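Local coordinates for protein putative aldehyde dehydrogenase AldY (Bacillus subtilis, PDB 4DNG) that probably catalyses the NAD(+)-dependent oxidation of aldehydes to carboxylates and may help protect the cell against stress from ethanol and related compounds, at residues S63-E66 with D67-V71; I111-E114 with A115-Y118; E305-T308 with A309-Q313; I341-Q344 with A345-D348. One frame throughout, in Å; residues are numbered along the deposited sequence.

Contact 1: residues S63-E66 with D67-V71; sequences STTE and DRKAV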
loop_
_atom_site.group_PDB
_atom_site.type_symbol
_atom_site.label_atom_id
_atom_site.label_comp_id
_atom_site.label_asym_id
_atom_site.label_seq_id
_atom_site.Cartn_x
_atom_site.Cartn_y
_atom_site.Cartn_z
ATOM N N SER A 63 -24.057 0.193 11.025
ATOM C CA SER A 63 -24.112 -0.202 12.427
ATOM C C SER A 63 -23.546 0.905 13.292
ATOM O O SER A 63 -22.646 1.637 12.874
ATOM C CB SER A 63 -23.321 -1.483 12.661
ATOM O OG SER A 63 -21.929 -1.241 12.527
ATOM N N THR A 64 -24.085 1.017 14.497
ATOM C CA THR A 64 -23.617 1.991 15.467
ATOM C C THR A 64 -22.385 1.440 16.163
ATOM O O THR A 64 -22.111 0.245 16.105
ATOM C CB THR A 64 -24.678 2.243 16.546
ATOM O OG1 THR A 64 -24.959 1.009 17.216
ATOM C CG2 THR A 64 -25.969 2.804 15.935
ATOM N N THR A 65 -21.658 2.323 16.832
ATOM C CA THR A 65 -20.564 1.928 17.698
ATOM C C THR A 65 -20.980 0.800 18.659
ATOM O O THR A 65 -20.302 -0.242 18.707
ATOM C CB THR A 65 -20.038 3.152 18.471
ATOM O OG1 THR A 65 -19.621 4.139 17.520
ATOM C CG2 THR A 65 -18.865 2.794 19.390
ATOM N N GLU A 66 -22.093 1.003 19.382
ATOM C CA GLU A 66 -22.588 0.039 20.391
ATOM C C GLU A 66 -22.859 -1.335 19.774
ATOM O O GLU A 66 -22.456 -2.352 20.335
ATOM C CB GLU A 66 -23.851 0.539 21.144
ATOM C CG GLU A 66 -23.828 2.003 21.584
ATOM C CD GLU A 66 -24.172 2.981 20.453
ATOM O OE1 GLU A 66 -23.323 3.843 20.125
ATOM O OE2 GLU A 66 -25.282 2.892 19.874
ATOM N N ASP A 67 -23.530 -1.359 18.620
ATOM C CA ASP A 67 -23.757 -2.608 17.891
ATOM C C ASP A 67 -22.432 -3.362 17.810
ATOM O O ASP A 67 -22.355 -4.555 18.122
ATOM C CB ASP A 67 -24.251 -2.337 16.455
ATOM C CG ASP A 67 -25.754 -1.999 16.358
ATOM O OD1 ASP A 67 -26.574 -2.374 17.237
ATOM O OD2 ASP A 67 -26.118 -1.365 15.343
ATOM N N ARG A 68 -21.387 -2.637 17.411
ATOM C CA ARG A 68 -20.101 -3.232 17.098
ATOM C C ARG A 68 -19.284 -3.615 18.322
ATOM O O ARG A 68 -18.606 -4.636 18.299
ATOM C CB ARG A 68 -19.293 -2.320 16.169
ATOM C CG ARG A 68 -19.711 -2.431 14.722
ATOM C CD ARG A 68 -18.918 -1.504 13.833
ATOM N NE ARG A 68 -19.652 -0.269 13.615
ATOM C CZ ARG A 68 -19.233 0.932 13.995
ATOM N NH1 ARG A 68 -18.071 1.067 14.612
ATOM N NH2 ARG A 68 -19.976 2.001 13.742
ATOM N N LYS A 69 -19.335 -2.805 19.377
ATOM C CA LYS A 69 -18.643 -3.156 20.616
ATOM C C LYS A 69 -19.284 -4.390 21.249
ATOM O O LYS A 69 -18.574 -5.272 21.746
ATOM C CB LYS A 69 -18.612 -1.988 21.605
ATOM C CG LYS A 69 -17.848 -0.769 21.106
ATOM C CD LYS A 69 -17.856 0.373 22.115
ATOM C CE LYS A 69 -16.798 0.181 23.195
ATOM N NZ LYS A 69 -17.002 1.112 24.340
ATOM N N ALA A 70 -20.617 -4.454 21.210
ATOM C CA ALA A 70 -21.376 -5.592 21.757
ATOM C C ALA A 70 -21.002 -6.925 21.091
ATOM O O ALA A 70 -20.757 -7.939 21.768
ATOM C CB ALA A 70 -22.869 -5.338 21.632
ATOM N N VAL A 71 -20.927 -6.905 19.762
ATOM C CA VAL A 71 -20.524 -8.073 18.988
ATOM C C VAL A 71 -19.129 -8.562 19.411
ATOM O O VAL A 71 -18.917 -9.757 19.617
ATOM C CB VAL A 71 -20.652 -7.773 17.480
ATOM C CG1 VAL A 71 -19.790 -8.685 16.619
ATOM C CG2 VAL A 71 -22.114 -7.863 17.072
#
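With OG placed between its backbone N and carbonyl carbon (chi1 70°), S63 offers hydroxyl and carbonyl together to R68, whose side chain bends at chi3 (-96°) to carry the guanidinium back across the start of helix 65-81. The grip is side-on, through two nitrogens. R68 NE donates to S63 OG at 2.7 Å, and R68 NH2 reaches S63 O at 2.8 Å. Both oxygens lie close to the guanidinium plane, although NH2 meets the carbonyl from above the carbonyl's own plane. T64 O stands over one face of the guanidinium, offset toward its rim, and T65 CA lies over that same face.

Beside this clamp sits a worked example of the capping box. T64 OG1, at the N-cap, accepts from D67 N at 3.1 Å along a nearly straight bond (166°), and T64 N returns the favour to D67 OD2 at 3.2 Å, approaching from above the carboxylate plane. T65 and K69, a turn apart, lie side by side and point the same way, T65 CG2 3.8 Å from K69 CD.

A methionine in place of R68 would probably leave S63 OG and S63 O without their paired donors and the turn before the helix freer to shift. S63 OG is also bonded to W60 O, at the end of helix 43-60, while R68 NH1 makes weak bonds to T119 O and A169 O. The chemistry implies a helix start fastened twice: the box pairs the N-cap amide of T64 and the first-turn amide of D67 with side-chain oxygens, and the arginine ties the incoming chain to the turn that follows.

Contact 2: residues I111-E114 with A115-Y118; sequences ILDE and AMTY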
loop_
_atom_site.group_PDB
_atom_site.type_symbol
_atom_site.label_atom_id
_atom_site.label_comp_id
_atom_site.label_asym_id
_atom_site.label_seq_id
_atom_site.Cartn_x
_atom_site.Cartn_y
_atom_site.Cartn_z
ATOM N N ILE A 111 -6.333 -8.960 21.129
ATOM C CA ILE A 111 -6.747 -8.339 19.863
ATOM C C ILE A 111 -8.222 -7.889 19.867
ATOM O O ILE A 111 -8.537 -6.783 19.419
ATOM C CB ILE A 111 -6.458 -9.264 18.675
ATOM C CG1 ILE A 111 -4.957 -9.349 18.430
ATOM C CG2 ILE A 111 -7.153 -8.784 17.416
ATOM C CD1 ILE A 111 -4.530 -10.620 17.726
ATOM N N LEU A 112 -9.123 -8.728 20.382
ATOM C CA LEU A 112 -10.526 -8.320 20.484
ATOM C C LEU A 112 -10.733 -7.160 21.470
ATOM O O LEU A 112 -11.518 -6.253 21.207
ATOM C CB LEU A 112 -11.444 -9.502 20.813
ATOM C CG LEU A 112 -11.868 -10.381 19.638
ATOM C CD1 LEU A 112 -12.465 -11.683 20.143
ATOM C CD2 LEU A 112 -12.858 -9.655 18.735
ATOM N N ASP A 113 -10.020 -7.192 22.594
ATOM C CA ASP A 113 -10.044 -6.088 23.563
ATOM C C ASP A 113 -9.596 -4.784 22.900
ATOM O O ASP A 113 -10.134 -3.724 23.181
ATOM C CB ASP A 113 -9.128 -6.395 24.756
ATOM C CG ASP A 113 -9.701 -7.460 25.700
ATOM O OD1 ASP A 113 -10.914 -7.763 25.614
ATOM O OD2 ASP A 113 -8.926 -8.002 26.536
ATOM N N GLU A 114 -8.619 -4.878 22.000
ATOM C CA GLU A 114 -8.023 -3.700 21.387
ATOM C C GLU A 114 -8.983 -3.108 20.370
ATOM O O GLU A 114 -9.189 -1.894 20.351
ATOM C CB GLU A 114 -6.648 -4.022 20.800
ATOM C CG GLU A 114 -5.887 -2.833 20.216
ATOM C CD GLU A 114 -5.499 -1.764 21.237
ATOM O OE1 GLU A 114 -5.177 -2.102 22.403
ATOM O OE2 GLU A 114 -5.503 -0.567 20.865
ATOM N N ALA A 115 -9.626 -3.973 19.588
ATOM C CA ALA A 115 -10.627 -3.552 18.598
ATOM C C ALA A 115 -11.724 -2.641 19.153
ATOM O O ALA A 115 -12.099 -1.645 18.522
ATOM C CB ALA A 115 -11.244 -4.762 17.922
ATOM N N MET A 116 -12.233 -2.982 20.332
ATOM C CA MET A 116 -13.252 -2.186 20.987
ATOM C C MET A 116 -12.856 -0.721 21.208
ATOM O O MET A 116 -13.717 0.155 21.241
ATOM C CB MET A 116 -13.620 -2.822 22.321
ATOM C CG MET A 116 -14.345 -4.144 22.191
ATOM S SD MET A 116 -14.673 -4.834 23.815
ATOM C CE MET A 116 -14.311 -6.567 23.553
ATOM N N THR A 117 -11.561 -0.460 21.361
ATOM C CA THR A 117 -11.072 0.892 21.621
ATOM C C THR A 117 -11.147 1.784 20.382
ATOM O O THR A 117 -11.129 3.014 20.491
ATOM C CB THR A 117 -9.624 0.901 22.149
ATOM O OG1 THR A 117 -8.723 0.484 21.114
ATOM C CG2 THR A 117 -9.481 -0.016 23.358
ATOM N N TYR A 118 -11.237 1.179 19.207
ATOM C CA TYR A 118 -11.307 1.989 17.995
ATOM C C TYR A 118 -12.515 1.753 17.082
ATOM O O TYR A 118 -12.621 2.371 16.018
ATOM C CB TYR A 118 -9.988 1.947 17.221
ATOM C CG TYR A 118 -9.475 0.573 16.905
ATOM C CD1 TYR A 118 -10.203 -0.286 16.091
ATOM C CD2 TYR A 118 -8.247 0.143 17.390
ATOM C CE1 TYR A 118 -9.726 -1.543 15.772
ATOM C CE2 TYR A 118 -7.764 -1.120 17.090
ATOM C CZ TYR A 118 -8.509 -1.955 16.275
ATOM O OH TYR A 118 -8.060 -3.210 15.955
#
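E114 O is gripped twice by T117, once by the side chain and once by the backbone. T117 OG1 donates to E114 O at 2.5 Å, in the carbonyl plane, while T117 N reaches E114 O at 3.0 Å from well above that plane. The hydroxyl arrives because chi1 of T117 is 69°, which folds OG1 back over the preceding turn.

E114 O also lies over one face of the Y118 ring, offset toward the rim, 3.6 Å from Y118 CE2; A115 O approaches that face as well. The E114 side chain leaves with CG anti to its N (chi1 -176°), then bends, crossing the tyrosine at about a right angle with carboxylate and ring planes 51° apart. E114 CG rests 4.0 Å from Y118 CE2. Its OE2 takes a weak bond from N461 N. With an alanine at E114, N461 N would probably lose this weak acceptor and Y118 CE2 its aliphatic neighbour.

Farther round the helix, D113 and M116 run side by side, with M116 CE 4.1 Å from D113 OD1; the carboxylate's main partner is R76, through a salt bridge from OD2. In the backbone, A115 N donates to I111 O at 3.0 Å. The side chain of I111 lies about 10 Å from that of E253, a predicted active-site residue. The final turns of helix 98-118 are thus wedged between two others: L112 and M116 pack on helix 65-81, while I111, L112 and Y118 touch helix 156-169.

Contact 3: residues E305-T308 with A309-Q313; sequences EKFT and ARVKQ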
loop_
_atom_site.group_PDB
_atom_site.type_symbol
_atom_site.label_atom_id
_atom_site.label_comp_id
_atom_site.label_asym_id
_atom_site.label_seq_id
_atom_site.Cartn_x
_atom_site.Cartn_y
_atom_site.Cartn_z
ATOM N N GLU A 305 27.277 -22.304 26.173
ATOM C CA GLU A 305 27.190 -23.276 27.263
ATOM C C GLU A 305 25.829 -23.243 27.953
ATOM O O GLU A 305 25.168 -24.276 28.084
ATOM C CB GLU A 305 28.306 -23.050 28.284
ATOM C CG GLU A 305 29.640 -23.675 27.894
ATOM C CD GLU A 305 29.774 -25.141 28.298
ATOM O OE1 GLU A 305 28.785 -25.902 28.195
ATOM O OE2 GLU A 305 30.887 -25.541 28.708
ATOM N N LYS A 306 25.415 -22.048 28.369
ATOM C CA LYS A 306 24.137 -21.852 29.050
ATOM C C LYS A 306 22.933 -22.190 28.173
ATOM O O LYS A 306 22.009 -22.875 28.627
ATOM C CB LYS A 306 24.024 -20.423 29.587
ATOM C CG LYS A 306 24.524 -20.282 31.009
ATOM C CD LYS A 306 24.979 -18.871 31.318
ATOM C CE LYS A 306 26.174 -18.928 32.253
ATOM N NZ LYS A 306 26.651 -17.566 32.592
ATOM N N PHE A 307 22.954 -21.704 26.929
ATOM C CA PHE A 307 21.863 -21.936 25.976
ATOM C C PHE A 307 21.775 -23.408 25.610
ATOM O O PHE A 307 20.680 -23.936 25.538
ATOM C CB PHE A 307 22.007 -21.062 24.714
ATOM C CG PHE A 307 20.862 -21.203 23.745
ATOM C CD1 PHE A 307 19.720 -20.410 23.869
ATOM C CD2 PHE A 307 20.916 -22.148 22.711
ATOM C CE1 PHE A 307 18.652 -20.551 22.977
ATOM C CE2 PHE A 307 19.859 -22.300 21.829
ATOM C CZ PHE A 307 18.725 -21.499 21.962
ATOM N N THR A 308 22.925 -24.053 25.390
ATOM C CA THR A 308 22.979 -25.491 25.085
ATOM C C THR A 308 22.483 -26.349 26.245
ATOM O O THR A 308 21.606 -27.203 26.060
ATOM C CB THR A 308 24.397 -25.980 24.703
ATOM O OG1 THR A 308 25.342 -25.549 25.691
ATOM C CG2 THR A 308 24.810 -25.455 23.343
ATOM N N ALA A 309 23.036 -26.126 27.436
ATOM C CA ALA A 309 22.615 -26.897 28.602
ATOM C C ALA A 309 21.097 -26.802 28.784
ATOM O O ALA A 309 20.434 -27.821 29.000
ATOM C CB ALA A 309 23.333 -26.434 29.858
ATOM N N ARG A 310 20.556 -25.586 28.662
ATOM C CA ARG A 310 19.147 -25.320 28.962
ATOM C C ARG A 310 18.210 -25.981 27.940
ATOM O O ARG A 310 17.167 -26.535 28.306
ATOM C CB ARG A 310 18.909 -23.804 29.091
ATOM C CG ARG A 310 17.499 -23.366 29.478
ATOM C CD ARG A 310 17.119 -23.706 30.912
ATOM N NE ARG A 310 15.747 -23.291 31.223
ATOM C CZ ARG A 310 14.652 -24.019 30.991
ATOM N NH1 ARG A 310 14.742 -25.225 30.439
ATOM N NH2 ARG A 310 13.459 -23.538 31.316
ATOM N N VAL A 311 18.619 -25.935 26.672
ATOM C CA VAL A 311 17.876 -26.524 25.548
ATOM C C VAL A 311 17.783 -28.041 25.691
ATOM O O VAL A 311 16.739 -28.640 25.410
ATOM C CB VAL A 311 18.524 -26.128 24.190
ATOM C CG1 VAL A 311 18.089 -27.041 23.057
ATOM C CG2 VAL A 311 18.219 -24.676 23.861
ATOM N N LYS A 312 18.880 -28.641 26.157
ATOM C CA LYS A 312 18.981 -30.093 26.363
ATOM C C LYS A 312 17.954 -30.659 27.360
ATOM O O LYS A 312 17.642 -31.850 27.317
ATOM C CB LYS A 312 20.401 -30.481 26.813
ATOM C CG LYS A 312 21.479 -30.378 25.738
ATOM C CD LYS A 312 22.278 -31.674 25.621
ATOM C CE LYS A 312 21.536 -32.690 24.753
ATOM N NZ LYS A 312 21.983 -34.100 24.926
ATOM N N GLN A 313 17.446 -29.801 28.247
ATOM C CA GLN A 313 16.514 -30.199 29.302
ATOM C C GLN A 313 15.086 -30.273 28.812
ATOM O O GLN A 313 14.313 -31.128 29.266
ATOM C CB GLN A 313 16.554 -29.202 30.457
ATOM C CG GLN A 313 17.529 -29.540 31.571
ATOM C CD GLN A 313 18.080 -28.296 32.248
ATOM O OE1 GLN A 313 19.291 -28.161 32.420
ATOM N NE2 GLN A 313 17.195 -27.368 32.617
#
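F307 and V311, one turn apart on helix 297-313, cross obliquely, with a methyl group of the valine laid over the phenylalanine ring. V311 CG2 sits 3.8 Å from the F307 ring centroid and 22° off the ring normal, a CH-pi contact over the face. The methyl is shifted toward the rim, so the ring atom closest to V311 CG2 is F307 CE2, at 3.5 Å. The phenylalanine contributes by its first torsion: with CG anti to the backbone N (chi1 -176°), the ring is carried forward along the helix toward the next turn. In V311 it is CG1 that takes the anti position (chi1 162°), leaving CG2 beside the backbone N, where it also comes close to F307 O. Beneath the pair, V311 N donates to F307 O at 3.1 Å, so backbone and side chains join the same two residues.

T308 OG1 lies 2.7 Å from E305 O and is also hydrogen-bonded with V304 O. K312 N bonds to T308 O at 3.1 Å, and K312 CG packs against T308 O at 3.2 Å. K306 NZ is paired with E302 in a salt bridge.

F307 and V311 both press on helix 268-281 and strand 362-369, whereas T308 and K312 touch strand 351-354. Strand 362-369 belongs to the sheet in which strands 258-262, 290-296 and 386-392 run parallel, and a helix that follows strand 290-296 and buries its apolar face in this way is characteristic of the open alpha/beta sheet of the aldehyde dehydrogenase catalytic domain.

Contact 4: residues I341-Q344 with A345-D348; sequences IIEQ and AKTD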
loop_
_atom_site.group_PDB
_atom_site.type_symbol
_atom_site.label_atom_id
_atom_site.label_comp_id
_atom_site.label_asym_id
_atom_site.label_seq_id
_atom_site.Cartn_x
_atom_site.Cartn_y
_atom_site.Cartn_z
ATOM N N ILE A 341 17.717 -29.830 5.599
ATOM C CA ILE A 341 18.446 -28.614 5.986
ATOM C C ILE A 341 19.571 -28.929 6.975
ATOM O O ILE A 341 20.655 -28.349 6.919
ATOM C CB ILE A 341 17.481 -27.556 6.585
ATOM C CG1 ILE A 341 16.598 -26.930 5.497
ATOM C CG2 ILE A 341 18.224 -26.465 7.343
ATOM C CD1 ILE A 341 17.306 -26.578 4.197
ATOM N N ILE A 342 19.298 -29.862 7.879
ATOM C CA ILE A 342 20.255 -30.235 8.901
ATOM C C ILE A 342 21.416 -30.985 8.254
ATOM O O ILE A 342 22.571 -30.822 8.662
ATOM C CB ILE A 342 19.579 -31.051 10.025
ATOM C CG1 ILE A 342 18.667 -30.137 10.843
ATOM C CG2 ILE A 342 20.608 -31.739 10.924
ATOM C CD1 ILE A 342 17.782 -30.854 11.846
ATOM N N GLU A 343 21.101 -31.789 7.238
ATOM C CA GLU A 343 22.119 -32.499 6.465
ATOM C C GLU A 343 23.005 -31.511 5.704
ATOM O O GLU A 343 24.239 -31.663 5.659
ATOM C CB GLU A 343 21.481 -33.521 5.515
ATOM C CG GLU A 343 21.009 -34.790 6.212
ATOM C CD GLU A 343 22.028 -35.326 7.214
ATOM O OE1 GLU A 343 23.129 -35.762 6.800
ATOM O OE2 GLU A 343 21.727 -35.312 8.427
ATOM N N GLN A 344 22.358 -30.491 5.141
ATOM C CA GLN A 344 23.032 -29.410 4.449
ATOM C C GLN A 344 24.135 -28.778 5.311
ATOM O O GLN A 344 25.267 -28.641 4.853
ATOM C CB GLN A 344 22.017 -28.352 3.999
ATOM C CG GLN A 344 22.565 -27.323 3.023
ATOM C CD GLN A 344 22.910 -27.916 1.665
ATOM O OE1 GLN A 344 23.646 -28.902 1.560
ATOM N NE2 GLN A 344 22.379 -27.308 0.612
ATOM N N ALA A 345 23.806 -28.426 6.558
ATOM C CA ALA A 345 24.750 -27.764 7.472
ATOM C C ALA A 345 25.840 -28.693 7.941
ATOM O O ALA A 345 26.955 -28.256 8.231
ATOM C CB ALA A 345 24.023 -27.200 8.676
ATOM N N LYS A 346 25.501 -29.972 8.035
ATOM C CA LYS A 346 26.456 -30.987 8.425
ATOM C C LYS A 346 27.540 -31.157 7.367
ATOM O O LYS A 346 28.715 -30.989 7.677
ATOM C CB LYS A 346 25.745 -32.299 8.732
ATOM C CG LYS A 346 25.159 -32.328 10.132
ATOM C CD LYS A 346 24.664 -33.721 10.469
ATOM C CE LYS A 346 24.543 -33.923 11.969
ATOM N NZ LYS A 346 23.641 -35.070 12.257
ATOM N N THR A 347 27.147 -31.450 6.123
ATOM C CA THR A 347 28.103 -31.562 5.004
ATOM C C THR A 347 28.886 -30.260 4.802
ATOM O O THR A 347 30.043 -30.288 4.376
ATOM C CB THR A 347 27.424 -31.932 3.662
ATOM O OG1 THR A 347 26.185 -32.611 3.901
ATOM C CG2 THR A 347 28.355 -32.817 2.806
ATOM N N ASP A 348 28.238 -29.138 5.126
ATOM C CA ASP A 348 28.821 -27.790 5.042
ATOM C C ASP A 348 29.923 -27.480 6.056
ATOM O O ASP A 348 30.593 -26.454 5.933
ATOM C CB ASP A 348 27.724 -26.739 5.207
ATOM C CG ASP A 348 27.137 -26.290 3.887
ATOM O OD1 ASP A 348 27.294 -27.012 2.879
ATOM O OD2 ASP A 348 26.511 -25.206 3.863
#
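The last turns of helix 332-347, which lies in the alpha/beta layer beside strand 362-369, present a threonine that bonds back to the carbonyl four residues earlier. E343 O accepts from the backbone and the side chain of T347: the backbone N donates at 3.0 Å and almost in line (173°), and T347 OG1 at 2.8 Å, from above the carbonyl plane. The neighbouring turn is closed by D348 N, which reaches Q344 O at 3.0 Å.

E343 and K346 cross obliquely. The lysine runs extended beyond CG, and K346 CD passes 3.9 Å from E343 OE2. Their charged ends stay beyond salt-bridge range, with E343 OE2 and K346 NZ 4.3 Å apart; the lysine's firm partner is E355, whose carboxylate it meets in a salt bridge, so E343 probably adds only a longer-range attraction.

Toward the protein interior the helix packs through I342 and A345 on F368 of strand 362-369, and I341 and A345 touch I377 of helix 376-379. On the side facing that helix, both Q344 and D348 reach K376, and D348 CB comes within 3.1 Å of Q344 O.

All four contacts are local, within a helix, at its start or running off its end; none closes a long loop, and they follow in series without nesting or crossing. Contact 1 opens helix 65-81, and contact 2 lies in the later turns of helix 98-118; their centres are about 12 Å apart, and K69 CE touches M116 O at 3.6 Å. Contacts 3 and 4 occupy the successive helices 297-313 and 332-347, centres about 21 Å apart, and both lean on strand 362-369. Contacts 1 and 4 lie about 55 Å apart between centres: the first pair in helices of the coenzyme-binding half, the second in the half built on the sheet with strands 290-296 and 362-369.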